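FYVE, RhoGEF and PH domain-containing protein 5 (Homo sapiens, PDB 3MPX) activates the Rho-family GTPase CDC42 by exchanging its bound GDP for free GTP, and mediates CDC42 activation in response to VEGF. Local coordinates at residues A[84-89]-A[174-179]; A[47-52]-A[78-83]; A[72-77]-A[124-129]. One frame throughout, in Å; residues are numbered along the deposited sequence.

Contact 1: A[84-89]-A[174-179]; sequences DLHQGI and FQYQVL
The hydroxyl of Tyr176 meets His86 end-on, with its OH 2.9 Å from His86 ND1. One carboxylate ties the two side chains together. Glu34, from helix 21-59, is hydrogen-bonded through OE1 to Tyr176 OH and through OE2 to His86 ND1. The hydroxyl comes in at the edge of the imidazole, close to the ring plane, and lies 3.0 Å from His86 CE1. The phenol ring follows behind, with Tyr176 CZ 3.9 Å from His86 CE1. The two rings therefore meet at their edges, and neither lies over the face of the other.

Both side chains reach inward from their helices in the same way. CG of His86 stands opposite its carbonyl carbon (chi1 -67°), and Tyr176 does the same (chi1 -69°). Tyr176 spans most of the gap, because the helices are far apart here. The nearest CA atoms, those of Ile89 and Tyr176, are 12.0 Å from each other. Ile89 adds a looser van der Waals touch from the opposite direction, its methyl CD1 lying 4.1 Å from Tyr176 OH.

Other groups surround the two rings. His86 NE2 is hydrogen-bonded to His120 NE2 of helix 117-138, and Tyr37 meets the imidazole edge-to-face. Phe110 meets the Tyr176 ring in the same manner. All the touching residues are buried, so this is a polar cluster inside the helical bundle of the DH (RhoGEF) domain. It links helices 66-98 and 162-184 through a residue of helix 21-59.

The geometry is consistent with a carboxylate shared by imidazole and phenol. If Glu34 is charged, it would probably favour a proton on ND1 of His86. Both ring nitrogens of His86 have a partner within the buried cluster.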
loop_
_atom_site.group_PDB
_atom_site.type_symbol
_atom_site.label_atom_id
_atom_site.label_comp_id
_atom_site.label_asym_id
_atom_site.label_seq_id
_atom_site.Cartn_x
_atom_site.Cartn_y
_atom_site.Cartn_z
ATOM N N ASP A 84 18.529 -4.267 -7.176
ATOM C CA ASP A 84 19.579 -3.497 -7.812
ATOM C C ASP A 84 19.079 -2.135 -8.219
ATOM O O ASP A 84 19.807 -1.145 -8.038
ATOM C CB ASP A 84 20.159 -4.262 -9.018
ATOM C CG ASP A 84 20.944 -5.534 -8.682
ATOM O OD1 ASP A 84 21.405 -5.670 -7.513
ATOM O OD2 ASP A 84 21.122 -6.385 -9.592
ATOM N N LEU A 85 17.820 -2.070 -8.720
ATOM C CA LEU A 85 17.183 -0.825 -9.151
ATOM C C LEU A 85 17.090 0.148 -7.992
ATOM O O LEU A 85 17.505 1.302 -8.134
ATOM C CB LEU A 85 15.797 -1.083 -9.792
ATOM C CG LEU A 85 14.743 0.043 -9.752
ATOM C CD1 LEU A 85 15.059 1.169 -10.720
ATOM C CD2 LEU A 85 13.353 -0.500 -9.996
ATOM N N HIS A 86 16.602 -0.338 -6.838
ATOM C CA HIS A 86 16.395 0.452 -5.639
ATOM C C HIS A 86 17.702 0.731 -4.901
ATOM O O HIS A 86 17.853 1.833 -4.348
ATOM C CB HIS A 86 15.314 -0.180 -4.769
ATOM C CG HIS A 86 13.977 -0.114 -5.445
ATOM N ND1 HIS A 86 13.192 1.021 -5.382
ATOM C CD2 HIS A 86 13.388 -1.000 -6.276
ATOM C CE1 HIS A 86 12.124 0.760 -6.118
ATOM N NE2 HIS A 86 12.208 -0.435 -6.686
ATOM N N GLN A 87 18.686 -0.197 -4.976
ATOM C CA GLN A 87 20.019 0.059 -4.415
ATOM C C GLN A 87 20.594 1.343 -5.084
ATOM O O GLN A 87 21.083 2.221 -4.377
ATOM C CB GLN A 87 20.966 -1.132 -4.635
ATOM C CG GLN A 87 21.010 -2.081 -3.451
ATOM C CD GLN A 87 21.913 -3.273 -3.686
ATOM O OE1 GLN A 87 21.823 -3.985 -4.701
ATOM N NE2 GLN A 87 22.768 -3.554 -2.713
ATOM N N GLY A 88 20.417 1.465 -6.404
ATOM C CA GLY A 88 20.833 2.623 -7.182
ATOM C C GLY A 88 20.099 3.906 -6.846
ATOM O O GLY A 88 20.749 4.949 -6.716
ATOM N N ILE A 89 18.727 3.841 -6.731
ATOM C CA ILE A 89 17.831 4.948 -6.362
ATOM C C ILE A 89 18.312 5.519 -5.002
ATOM O O ILE A 89 18.544 6.720 -4.901
ATOM C CB ILE A 89 16.328 4.499 -6.349
ATOM C CG1 ILE A 89 15.760 4.438 -7.774
ATOM C CG2 ILE A 89 15.448 5.406 -5.454
ATOM C CD1 ILE A 89 14.383 3.849 -7.916
ATOM N N PHE A 174 3.012 2.557 -4.926
ATOM C CA PHE A 174 1.887 3.407 -4.495
ATOM C C PHE A 174 2.380 4.514 -3.508
ATOM O O PHE A 174 1.821 5.613 -3.473
ATOM C CB PHE A 174 0.740 2.558 -3.912
ATOM C CG PHE A 174 0.219 1.494 -4.863
ATOM C CD1 PHE A 174 -0.515 1.842 -5.995
ATOM C CD2 PHE A 174 0.436 0.142 -4.610
ATOM C CE1 PHE A 174 -0.990 0.858 -6.876
ATOM C CE2 PHE A 174 -0.047 -0.842 -5.498
ATOM C CZ PHE A 174 -0.748 -0.473 -6.631
ATOM N N GLN A 175 3.479 4.229 -2.779
ATOM C CA GLN A 175 4.155 5.139 -1.875
ATOM C C GLN A 175 4.827 6.270 -2.649
ATOM O O GLN A 175 4.672 7.430 -2.264
ATOM C CB GLN A 175 5.155 4.377 -0.994
ATOM C CG GLN A 175 4.486 3.642 0.191
ATOM C CD GLN A 175 5.403 2.676 0.908
ATOM O OE1 GLN A 175 6.626 2.673 0.739
ATOM N NE2 GLN A 175 4.829 1.811 1.721
ATOM N N TYR A 176 5.520 5.962 -3.773
ATOM C CA TYR A 176 6.144 7.000 -4.608
ATOM C C TYR A 176 5.039 7.957 -5.104
ATOM O O TYR A 176 5.183 9.165 -4.973
ATOM C CB TYR A 176 6.869 6.395 -5.811
ATOM C CG TYR A 176 8.119 5.587 -5.532
ATOM C CD1 TYR A 176 8.998 5.950 -4.512
ATOM C CD2 TYR A 176 8.498 4.545 -6.372
ATOM C CE1 TYR A 176 10.173 5.236 -4.282
ATOM C CE2 TYR A 176 9.671 3.826 -6.153
ATOM C CZ TYR A 176 10.493 4.160 -5.093
ATOM O OH TYR A 176 11.632 3.431 -4.874
ATOM N N GLN A 177 3.903 7.405 -5.588
ATOM C CA GLN A 177 2.715 8.144 -6.015
ATOM C C GLN A 177 2.227 9.099 -4.939
ATOM O O GLN A 177 2.121 10.286 -5.219
ATOM C CB GLN A 177 1.604 7.176 -6.400
ATOM C CG GLN A 177 1.787 6.610 -7.803
ATOM C CD GLN A 177 0.705 5.650 -8.247
ATOM O OE1 GLN A 177 0.488 5.473 -9.450
ATOM N NE2 GLN A 177 0.016 4.981 -7.308
ATOM N N VAL A 178 2.013 8.625 -3.695
ATOM C CA VAL A 178 1.538 9.512 -2.619
ATOM C C VAL A 178 2.615 10.550 -2.221
ATOM O O VAL A 178 2.281 11.726 -2.087
ATOM C CB VAL A 178 0.900 8.816 -1.369
ATOM C CG1 VAL A 178 -0.160 7.808 -1.766
ATOM C CG2 VAL A 178 1.934 8.172 -0.457
ATOM N N LEU A 179 3.883 10.126 -2.071
ATOM C CA LEU A 179 4.979 11.021 -1.703
ATOM C C LEU A 179 5.221 12.074 -2.776
ATOM O O LEU A 179 5.344 13.259 -2.441
ATOM C CB LEU A 179 6.285 10.241 -1.446
ATOM C CG LEU A 179 6.478 9.668 -0.050
ATOM C CD1 LEU A 179 7.101 8.302 -0.111
ATOM C CD2 LEU A 179 7.366 10.561 0.777
#

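Contact 2: A[47-52]-A[78-83]; sequences DFHGAV and ELPAIH
Phe48 and His49 face Leu79 and Pro80 where the first two long helices of the DH bundle, 21-59 and 66-98, pack as a helical hairpin. The short segments run roughly antiparallel, at 142° between their directions. Their axes come within 10.6 Å.

The apolar part is Phe48 against Leu79. Leu79 CD1 sits at the edge of the phenyl ring, in its plane, 3.6 Å from Phe48 CD2. The same methyl lies 4.1 Å from His49 CB, so it fills the angle between the two side chains. Leu166 of helix 162-184 touches both Phe48 and Leu79 and carries this cluster into the bundle core.

The second interaction is a CH-pi contact. Pro80 CG lies over one face of the His49 imidazole, 3.8 Å from the ring centroid and 23° off the normal. It is displaced toward the rim, and the closest ring atom is His49 CE1, at 3.5 Å. His49 CG is turned away from its own backbone N (chi1 164°), which carries the ring across to the proline.

The polar part involves a carbonyl just before the second segment. Helix 66-98 is kinked here, and Pro80 has no N-H to give to the preceding turn. Leu76 O, four residues back, instead takes a hydrogen bond from His49 ND1.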
loop_
_atom_site.group_PDB
_atom_site.type_symbol
_atom_site.label_atom_id
_atom_site.label_comp_id
_atom_site.label_asym_id
_atom_site.label_seq_id
_atom_site.Cartn_x
_atom_site.Cartn_y
_atom_site.Cartn_z
ATOM N N ASP A 47 16.923 -14.449 2.001
ATOM C CA ASP A 47 16.088 -15.423 2.696
ATOM C C ASP A 47 14.927 -15.994 1.874
ATOM O O ASP A 47 14.397 -17.055 2.229
ATOM C CB ASP A 47 15.576 -14.819 4.017
ATOM C CG ASP A 47 16.646 -14.117 4.860
ATOM O OD1 ASP A 47 17.862 -14.349 4.611
ATOM O OD2 ASP A 47 16.270 -13.324 5.759
ATOM N N PHE A 48 14.511 -15.308 0.806
ATOM C CA PHE A 48 13.416 -15.826 0.010
ATOM C C PHE A 48 13.934 -16.295 -1.343
ATOM O O PHE A 48 13.955 -17.498 -1.569
ATOM C CB PHE A 48 12.263 -14.821 -0.106
ATOM C CG PHE A 48 11.125 -15.269 -0.991
ATOM C CD1 PHE A 48 10.247 -16.259 -0.573
ATOM C CD2 PHE A 48 10.923 -14.691 -2.233
ATOM C CE1 PHE A 48 9.191 -16.659 -1.384
ATOM C CE2 PHE A 48 9.863 -15.088 -3.040
ATOM C CZ PHE A 48 9.004 -16.071 -2.613
ATOM N N HIS A 49 14.394 -15.383 -2.212
ATOM C CA HIS A 49 14.905 -15.754 -3.520
ATOM C C HIS A 49 16.034 -16.805 -3.381
ATOM O O HIS A 49 15.894 -17.908 -3.923
ATOM C CB HIS A 49 15.341 -14.500 -4.294
ATOM C CG HIS A 49 16.210 -14.767 -5.484
ATOM N ND1 HIS A 49 15.710 -14.702 -6.765
ATOM C CD2 HIS A 49 17.532 -15.055 -5.542
ATOM C CE1 HIS A 49 16.725 -14.983 -7.563
ATOM N NE2 HIS A 49 17.839 -15.224 -6.867
ATOM N N GLY A 50 17.092 -16.479 -2.628
ATOM C CA GLY A 50 18.231 -17.362 -2.401
ATOM C C GLY A 50 17.860 -18.760 -1.929
ATOM O O GLY A 50 18.287 -19.749 -2.531
ATOM N N ALA A 51 17.018 -18.854 -0.872
ATOM C CA ALA A 51 16.576 -20.131 -0.302
ATOM C C ALA A 51 15.702 -20.942 -1.266
ATOM O O ALA A 51 15.794 -22.174 -1.285
ATOM C CB ALA A 51 15.845 -19.897 1.008
ATOM N N VAL A 52 14.872 -20.256 -2.069
ATOM C CA VAL A 52 14.003 -20.912 -3.046
ATOM C C VAL A 52 14.845 -21.360 -4.259
ATOM O O VAL A 52 14.669 -22.490 -4.722
ATOM C CB VAL A 52 12.772 -20.061 -3.418
ATOM C CG1 VAL A 52 11.829 -20.831 -4.326
ATOM C CG2 VAL A 52 12.031 -19.609 -2.158
ATOM N N GLU A 78 12.940 -11.517 -11.078
ATOM C CA GLU A 78 12.622 -10.107 -10.970
ATOM C C GLU A 78 13.096 -9.478 -9.666
ATOM O O GLU A 78 13.463 -8.304 -9.666
ATOM C CB GLU A 78 11.115 -9.915 -11.143
ATOM C CG GLU A 78 10.620 -10.205 -12.555
ATOM C CD GLU A 78 11.439 -9.595 -13.684
ATOM O OE1 GLU A 78 11.724 -10.320 -14.667
ATOM O OE2 GLU A 78 11.815 -8.404 -13.580
ATOM N N LEU A 79 13.134 -10.264 -8.568
ATOM C CA LEU A 79 13.531 -9.787 -7.239
ATOM C C LEU A 79 14.940 -9.199 -7.222
ATOM O O LEU A 79 15.029 -8.036 -6.827
ATOM C CB LEU A 79 13.343 -10.841 -6.135
ATOM C CG LEU A 79 11.930 -11.454 -5.958
ATOM C CD1 LEU A 79 11.904 -12.387 -4.753
ATOM C CD2 LEU A 79 10.843 -10.377 -5.804
ATOM N N PRO A 80 16.017 -9.895 -7.717
ATOM C CA PRO A 80 17.367 -9.269 -7.745
ATOM C C PRO A 80 17.464 -8.002 -8.615
ATOM O O PRO A 80 18.147 -7.040 -8.243
ATOM C CB PRO A 80 18.261 -10.376 -8.300
ATOM C CG PRO A 80 17.524 -11.625 -8.109
ATOM C CD PRO A 80 16.079 -11.289 -8.212
ATOM N N ALA A 81 16.744 -7.991 -9.755
ATOM C CA ALA A 81 16.682 -6.863 -10.676
ATOM C C ALA A 81 16.059 -5.655 -9.993
ATOM O O ALA A 81 16.486 -4.529 -10.253
ATOM C CB ALA A 81 15.861 -7.234 -11.904
ATOM N N ILE A 82 15.032 -5.890 -9.140
ATOM C CA ILE A 82 14.349 -4.835 -8.387
ATOM C C ILE A 82 15.272 -4.348 -7.289
ATOM O O ILE A 82 15.470 -3.148 -7.174
ATOM C CB ILE A 82 12.942 -5.258 -7.875
ATOM C CG1 ILE A 82 11.956 -5.404 -9.051
ATOM C CG2 ILE A 82 12.388 -4.271 -6.822
ATOM C CD1 ILE A 82 10.886 -6.535 -8.892
ATOM N N HIS A 83 15.887 -5.268 -6.537
ATOM C CA HIS A 83 16.844 -4.927 -5.483
ATOM C C HIS A 83 17.947 -3.958 -5.995
ATOM O O HIS A 83 18.215 -2.934 -5.356
ATOM C CB HIS A 83 17.459 -6.201 -4.887
ATOM C CG HIS A 83 18.478 -5.936 -3.819
ATOM N ND1 HIS A 83 19.678 -6.615 -3.792
ATOM C CD2 HIS A 83 18.450 -5.059 -2.786
ATOM C CE1 HIS A 83 20.342 -6.137 -2.750
ATOM N NE2 HIS A 83 19.647 -5.198 -2.114
#

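Contact 3: A[72-77]-A[124-129]; sequences LRQGLS and ILQFDR
Helices 66-98 and 117-138 of the DH bundle come close together at Gly75, where Gln126 lies against the glycine backbone. The CA atoms of Gly75 and Gln126 are 6.1 Å apart. Gly75 has no side chain, and a CB there would point toward Gln126. The glutamine chain lies against the main chain of the other helix.

CG, CD and OE1 of Gln126 do the touching. CG is 4.1 Å from Gly75 CA, and CD is 3.9 Å from the same atom. OE1 reaches farther, to 3.5 Å from Gly75 N, but the angle is too poor for a hydrogen bond. The contact with the glycine is therefore one of van der Waals packing. OE1 also lies 3.8 Å from Gln74 CG, where the side chain of Gln74 passes obliquely. The two amide planes are 29° apart. Both glutamines also touch a crystal neighbour, which may influence how their ends are turned.

Gln126 is held from its own helix. Its CG sits between the backbone N and the carbonyl carbon (chi1 56°), and NE2 bonds back to Thr122 O, one turn earlier. The chain is extended beyond CG. With an alanine here, Thr122 O would probably lose this amide partner, and the backbone of Gly75 would be left with a gap beside it.

On the other helix, the carbonyl of Gln74, next to the glycine, is used within its own turn: Gln74 O accepts a backbone hydrogen bond from Ser77 N.

Phe127, next to Gln126, points away and packs on Leu166 and Val170 of helix 162-184. The arrangement is a close helix-helix approach over a glycine, at the partly exposed margin of the elongated DH helical bundle.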
loop_
_atom_site.group_PDB
_atom_site.type_symbol
_atom_site.label_atom_id
_atom_site.label_comp_id
_atom_site.label_asym_id
_atom_site.label_seq_id
_atom_site.Cartn_x
_atom_site.Cartn_y
_atom_site.Cartn_z
ATOM N N LEU A 72 8.227 -20.542 -11.558
ATOM C CA LEU A 72 8.720 -20.004 -10.281
ATOM C C LEU A 72 10.046 -19.240 -10.480
ATOM O O LEU A 72 10.180 -18.100 -10.026
ATOM C CB LEU A 72 8.938 -21.117 -9.269
ATOM C CG LEU A 72 7.740 -21.495 -8.448
ATOM C CD1 LEU A 72 7.861 -22.929 -7.956
ATOM C CD2 LEU A 72 7.509 -20.501 -7.316
ATOM N N ARG A 73 10.993 -19.854 -11.212
ATOM C CA ARG A 73 12.291 -19.268 -11.526
ATOM C C ARG A 73 12.193 -17.921 -12.282
ATOM O O ARG A 73 13.003 -17.020 -12.020
ATOM C CB ARG A 73 13.126 -20.267 -12.336
ATOM C CG ARG A 73 13.829 -21.287 -11.480
ATOM C CD ARG A 73 14.989 -21.884 -12.219
ATOM N NE ARG A 73 15.763 -22.799 -11.379
ATOM C CZ ARG A 73 15.607 -24.116 -11.376
ATOM N NH1 ARG A 73 14.680 -24.684 -12.141
ATOM N NH2 ARG A 73 16.367 -24.875 -10.602
ATOM N N GLN A 74 11.211 -17.790 -13.215
ATOM C CA GLN A 74 11.020 -16.578 -14.026
ATOM C C GLN A 74 10.521 -15.415 -13.160
ATOM O O GLN A 74 11.167 -14.380 -13.130
ATOM C CB GLN A 74 10.105 -16.855 -15.246
ATOM C CG GLN A 74 10.277 -15.922 -16.461
ATOM C CD GLN A 74 11.689 -15.446 -16.786
ATOM O OE1 GLN A 74 12.004 -14.261 -16.667
ATOM N NE2 GLN A 74 12.572 -16.340 -17.210
ATOM N N GLY A 75 9.442 -15.640 -12.406
ATOM C CA GLY A 75 8.852 -14.684 -11.474
ATOM C C GLY A 75 9.817 -14.293 -10.377
ATOM O O GLY A 75 9.872 -13.127 -9.991
ATOM N N LEU A 76 10.627 -15.244 -9.904
ATOM C CA LEU A 76 11.638 -14.983 -8.864
ATOM C C LEU A 76 12.852 -14.237 -9.392
ATOM O O LEU A 76 13.562 -13.656 -8.591
ATOM C CB LEU A 76 12.098 -16.287 -8.179
ATOM C CG LEU A 76 11.152 -16.835 -7.112
ATOM C CD1 LEU A 76 11.251 -18.317 -7.014
ATOM C CD2 LEU A 76 11.431 -16.225 -5.788
ATOM N N SER A 77 13.084 -14.229 -10.731
ATOM C CA SER A 77 14.245 -13.555 -11.331
ATOM C C SER A 77 14.162 -12.029 -11.229
ATOM O O SER A 77 15.186 -11.341 -11.273
ATOM C CB SER A 77 14.438 -13.985 -12.779
ATOM O OG SER A 77 13.437 -13.414 -13.600
ATOM N N ILE A 124 4.757 -7.646 -11.454
ATOM C CA ILE A 124 3.316 -7.474 -11.259
ATOM C C ILE A 124 2.541 -8.428 -12.188
ATOM O O ILE A 124 1.656 -9.125 -11.707
ATOM C CB ILE A 124 2.973 -5.981 -11.537
ATOM C CG1 ILE A 124 3.209 -5.105 -10.280
ATOM C CG2 ILE A 124 1.555 -5.815 -12.076
ATOM C CD1 ILE A 124 3.367 -3.638 -10.539
ATOM N N LEU A 125 2.908 -8.475 -13.499
ATOM C CA LEU A 125 2.268 -9.284 -14.539
ATOM C C LEU A 125 2.243 -10.776 -14.247
ATOM O O LEU A 125 1.294 -11.445 -14.659
ATOM C CB LEU A 125 2.910 -9.053 -15.932
ATOM C CG LEU A 125 2.612 -7.718 -16.635
ATOM C CD1 LEU A 125 3.508 -7.516 -17.762
ATOM C CD2 LEU A 125 1.182 -7.601 -17.087
ATOM N N GLN A 126 3.263 -11.300 -13.554
ATOM C CA GLN A 126 3.323 -12.737 -13.222
ATOM C C GLN A 126 3.215 -13.031 -11.701
ATOM O O GLN A 126 3.230 -14.199 -11.298
ATOM C CB GLN A 126 4.569 -13.401 -13.839
ATOM C CG GLN A 126 5.880 -12.751 -13.448
ATOM C CD GLN A 126 6.944 -13.015 -14.474
ATOM O OE1 GLN A 126 7.326 -14.165 -14.759
ATOM N NE2 GLN A 126 7.487 -11.941 -15.003
ATOM N N PHE A 127 3.019 -11.977 -10.888
ATOM C CA PHE A 127 2.908 -12.005 -9.428
ATOM C C PHE A 127 2.003 -13.154 -8.907
ATOM O O PHE A 127 2.517 -14.102 -8.307
ATOM C CB PHE A 127 2.421 -10.632 -8.929
ATOM C CG PHE A 127 2.585 -10.390 -7.456
ATOM C CD1 PHE A 127 3.728 -9.780 -6.960
ATOM C CD2 PHE A 127 1.579 -10.749 -6.556
ATOM C CE1 PHE A 127 3.884 -9.565 -5.581
ATOM C CE2 PHE A 127 1.732 -10.533 -5.182
ATOM C CZ PHE A 127 2.877 -9.935 -4.704
ATOM N N ASP A 128 0.682 -13.087 -9.151
ATOM C CA ASP A 128 -0.262 -14.091 -8.663
ATOM C C ASP A 128 0.078 -15.525 -9.136
ATOM O O ASP A 128 -0.160 -16.472 -8.378
ATOM C CB ASP A 128 -1.717 -13.733 -9.049
ATOM C CG ASP A 128 -2.289 -12.420 -8.526
ATOM O OD1 ASP A 128 -1.905 -11.996 -7.414
ATOM O OD2 ASP A 128 -3.193 -11.864 -9.187
ATOM N N ARG A 129 0.636 -15.678 -10.370
ATOM C CA ARG A 129 0.973 -16.970 -10.991
ATOM C C ARG A 129 2.072 -17.689 -10.216
ATOM O O ARG A 129 1.852 -18.821 -9.781
ATOM C CB ARG A 129 1.368 -16.788 -12.485
ATOM C CG ARG A 129 1.452 -18.079 -13.322
#

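How the contacts relate
All three contacts lie in the DH domain and use helix 66-98, on which segments 72-77, 78-83 and 84-89 follow one another directly. From the N terminus, helix 21-59 comes first, and contact 2 closes the short loop back to it. Contact 3 starts before that loop is closed, so the two cross; it ends on helix 117-138. Contact 1 opens after contact 2 has closed, so those two are in series. It crosses contact 3 and closes the longest loop, on helix 162-184. Contacts 2 and 3 touch, through Phe48 and Val52 packing on Leu76. Centres of contacts 1 and 3 are about 20 Å apart.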